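Side-chain contact in putative SnoaL-like polyketide cyclase (Shewanella denitrificans, PDB 3LZA), which is of unproven function but probably acts as a polyketide cyclase-like lyase with an NTF2-like fold: residues G15-L20 with F67-E72. Residues are numbered along the deposited sequence; the frame is centred on the assembly and turned at random.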
loop_
_atom_site.group_PDB
_atom_site.type_symbol
_atom_site.label_atom_id
_atom_site.label_comp_id
_atom_site.label_asym_id
_atom_site.label_seq_id
_atom_site.Cartn_x
_atom_site.Cartn_y
_atom_site.Cartn_z
ATOM N N GLY A 15 -17.792 -5.187 1.528
ATOM C CA GLY A 15 -19.075 -4.906 0.847
ATOM C C GLY A 15 -18.845 -4.108 -0.416
ATOM O O GLY A 15 -19.479 -4.343 -1.452
ATOM N N TYR A 16 -17.935 -3.148 -0.301
ATOM C CA TYR A 16 -17.525 -2.293 -1.410
ATOM C C TYR A 16 -16.813 -3.088 -2.472
ATOM O O TYR A 16 -17.201 -3.047 -3.638
ATOM C CB TYR A 16 -16.630 -1.158 -0.860
ATOM C CG TYR A 16 -16.060 -0.256 -1.911
ATOM C CD1 TYR A 16 -14.888 -0.582 -2.540
ATOM C CD2 TYR A 16 -16.704 0.925 -2.285
ATOM C CE1 TYR A 16 -14.355 0.223 -3.497
ATOM C CE2 TYR A 16 -16.183 1.751 -3.260
ATOM C CZ TYR A 16 -15.020 1.402 -3.887
ATOM O OH TYR A 16 -14.444 2.213 -4.862
ATOM N N ILE A 17 -15.835 -3.908 -2.064
ATOM C CA ILE A 17 -15.103 -4.770 -3.008
ATOM C C ILE A 17 -16.044 -5.825 -3.657
ATOM O O ILE A 17 -15.918 -6.172 -4.808
ATOM C CB ILE A 17 -13.897 -5.449 -2.298
ATOM C CG1 ILE A 17 -12.828 -4.391 -1.950
ATOM C CG2 ILE A 17 -13.334 -6.608 -3.105
ATOM C CD1 ILE A 17 -12.210 -3.716 -3.125
ATOM N N LYS A 18 -16.981 -6.357 -2.914
ATOM C CA LYS A 18 -17.916 -7.308 -3.515
ATOM C C LYS A 18 -18.710 -6.649 -4.665
ATOM O O LYS A 18 -18.783 -7.205 -5.799
ATOM C CB LYS A 18 -18.846 -7.862 -2.421
ATOM C CG LYS A 18 -19.850 -8.906 -2.907
ATOM C CD LYS A 18 -20.613 -9.483 -1.683
ATOM C CE LYS A 18 -21.572 -10.594 -2.092
ATOM N NZ LYS A 18 -22.383 -10.237 -3.241
ATOM N N ALA A 19 -19.237 -5.446 -4.410
ATOM C CA ALA A 19 -20.017 -4.704 -5.423
ATOM C C ALA A 19 -19.129 -4.354 -6.629
ATOM O O ALA A 19 -19.537 -4.507 -7.777
ATOM C CB ALA A 19 -20.705 -3.428 -4.794
ATOM N N LEU A 20 -17.905 -3.903 -6.381
ATOM C CA LEU A 20 -17.011 -3.540 -7.474
ATOM C C LEU A 20 -16.721 -4.754 -8.322
ATOM O O LEU A 20 -16.705 -4.658 -9.579
ATOM C CB LEU A 20 -15.668 -2.972 -6.921
ATOM C CG LEU A 20 -14.508 -2.673 -7.895
ATOM C CD1 LEU A 20 -14.882 -1.603 -8.852
ATOM C CD2 LEU A 20 -13.174 -2.314 -7.098
ATOM N N PHE A 67 -13.640 -11.326 -12.652
ATOM C CA PHE A 67 -12.944 -10.216 -11.989
ATOM C C PHE A 67 -13.069 -10.474 -10.508
ATOM O O PHE A 67 -14.188 -10.572 -9.993
ATOM C CB PHE A 67 -13.598 -8.859 -12.304
ATOM C CG PHE A 67 -12.886 -7.691 -11.727
ATOM C CD1 PHE A 67 -11.491 -7.624 -11.724
ATOM C CD2 PHE A 67 -13.599 -6.614 -11.243
ATOM C CE1 PHE A 67 -10.822 -6.494 -11.174
ATOM C CE2 PHE A 67 -12.943 -5.513 -10.668
ATOM C CZ PHE A 67 -11.572 -5.466 -10.628
ATOM N N ASP A 68 -11.939 -10.670 -9.835
ATOM C CA ASP A 68 -11.933 -10.902 -8.382
ATOM C C ASP A 68 -10.713 -10.236 -7.796
ATOM O O ASP A 68 -9.685 -10.052 -8.475
ATOM C CB ASP A 68 -11.881 -12.390 -8.075
ATOM C CG ASP A 68 -13.186 -13.102 -8.393
ATOM O OD1 ASP A 68 -14.140 -13.067 -7.558
ATOM O OD2 ASP A 68 -13.237 -13.699 -9.471
ATOM N N PHE A 69 -10.845 -9.825 -6.548
ATOM C CA PHE A 69 -9.724 -9.354 -5.740
ATOM C C PHE A 69 -9.509 -10.406 -4.663
ATOM O O PHE A 69 -10.302 -10.558 -3.675
ATOM C CB PHE A 69 -10.043 -7.968 -5.144
ATOM C CG PHE A 69 -8.912 -7.320 -4.346
ATOM C CD1 PHE A 69 -7.569 -7.672 -4.524
ATOM C CD2 PHE A 69 -9.215 -6.322 -3.441
ATOM C CE1 PHE A 69 -6.540 -7.049 -3.769
ATOM C CE2 PHE A 69 -8.180 -5.661 -2.675
ATOM C CZ PHE A 69 -6.837 -6.032 -2.869
ATOM N N ASN A 70 -8.468 -11.186 -4.920
ATOM C CA ASN A 70 -8.010 -12.266 -4.052
ATOM C C ASN A 70 -7.169 -11.660 -2.896
ATOM O O ASN A 70 -6.037 -11.264 -3.093
ATOM C CB ASN A 70 -7.241 -13.272 -4.918
ATOM C CG ASN A 70 -8.092 -13.814 -6.063
ATOM O OD1 ASN A 70 -7.741 -13.711 -7.279
ATOM N ND2 ASN A 70 -9.223 -14.376 -5.702
ATOM N N ILE A 71 -7.785 -11.559 -1.726
ATOM C CA ILE A 71 -7.221 -10.826 -0.587
ATOM C C ILE A 71 -6.378 -11.772 0.317
ATOM O O ILE A 71 -6.895 -12.709 0.990
ATOM C CB ILE A 71 -8.319 -10.053 0.233
ATOM C CG1 ILE A 71 -9.034 -9.034 -0.688
ATOM C CG2 ILE A 71 -7.672 -9.353 1.417
ATOM C CD1 ILE A 71 -10.195 -8.348 -0.083
ATOM N N GLU A 72 -5.080 -11.485 0.395
ATOM C CA GLU A 72 -4.142 -12.286 1.215
ATOM C C GLU A 72 -4.222 -11.832 2.665
ATOM O O GLU A 72 -4.179 -12.657 3.584
ATOM C CB GLU A 72 -2.706 -12.123 0.712
ATOM C CG GLU A 72 -2.505 -12.628 -0.683
ATOM C CD GLU A 72 -1.046 -12.569 -1.142
ATOM O OE1 GLU A 72 -0.181 -13.165 -0.462
ATOM O OE2 GLU A 72 -0.767 -11.938 -2.187
#
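Ile17 meets the Phe69 ring at its edge: CD1 lies near the ring plane, 4.0 Å from Phe69 CD2. One face of that ring is occupied from within the strand, where Ile71 CG1 stands 3.8 Å above the plane over the ring centre, and the aromatic ring of Tyr87 on strand 80-93 also stacks with Phe69. The Phe67 ring is likewise approached at an edge, here by a backbone atom of the helix: Leu20 O sits near its plane, 4.0 Å from Phe67 CE2. The side chain of Leu20 adds a looser apolar contact, its CG 4.3 Å from Phe67 CE2.

Both branches of Ile17 take part. CG2 is anti to the backbone N and reaches Phe69 CB at 4.1 Å, while CG1 lies beside that N (chi1 -69°), and the next torsion (chi2 -64°) turns CD1 to the ring edge; the isoleucine thus touches both the root and the rim of the phenylalanine. In Phe67 and Phe69 alike CG is anti to the backbone N (chi1 -176° in each), and with both side chains starting out toward the helix the two rings project from the same side of the strand, as expected for alternate residues. The backbones keep their distance, Ile17 CA lying 7.6 Å from Phe69 CA, and the 188 Å² buried between the segments comes mainly from these four residues.

Met83 of strand 80-93 touches both Ile17 and Phe69, extending the apolar packing to the neighbouring strand, and His61 meets the Phe67 ring. The contact fastens helix 8-21 to the outermost strand, 66-77, while Tyr16 of the same helix reaches Leu113 further in, so that the helix lies over one face of the sheet, the helix-on-curved-sheet arrangement of the NTF2-like alpha+beta fold to which SnoaL-like domains belong.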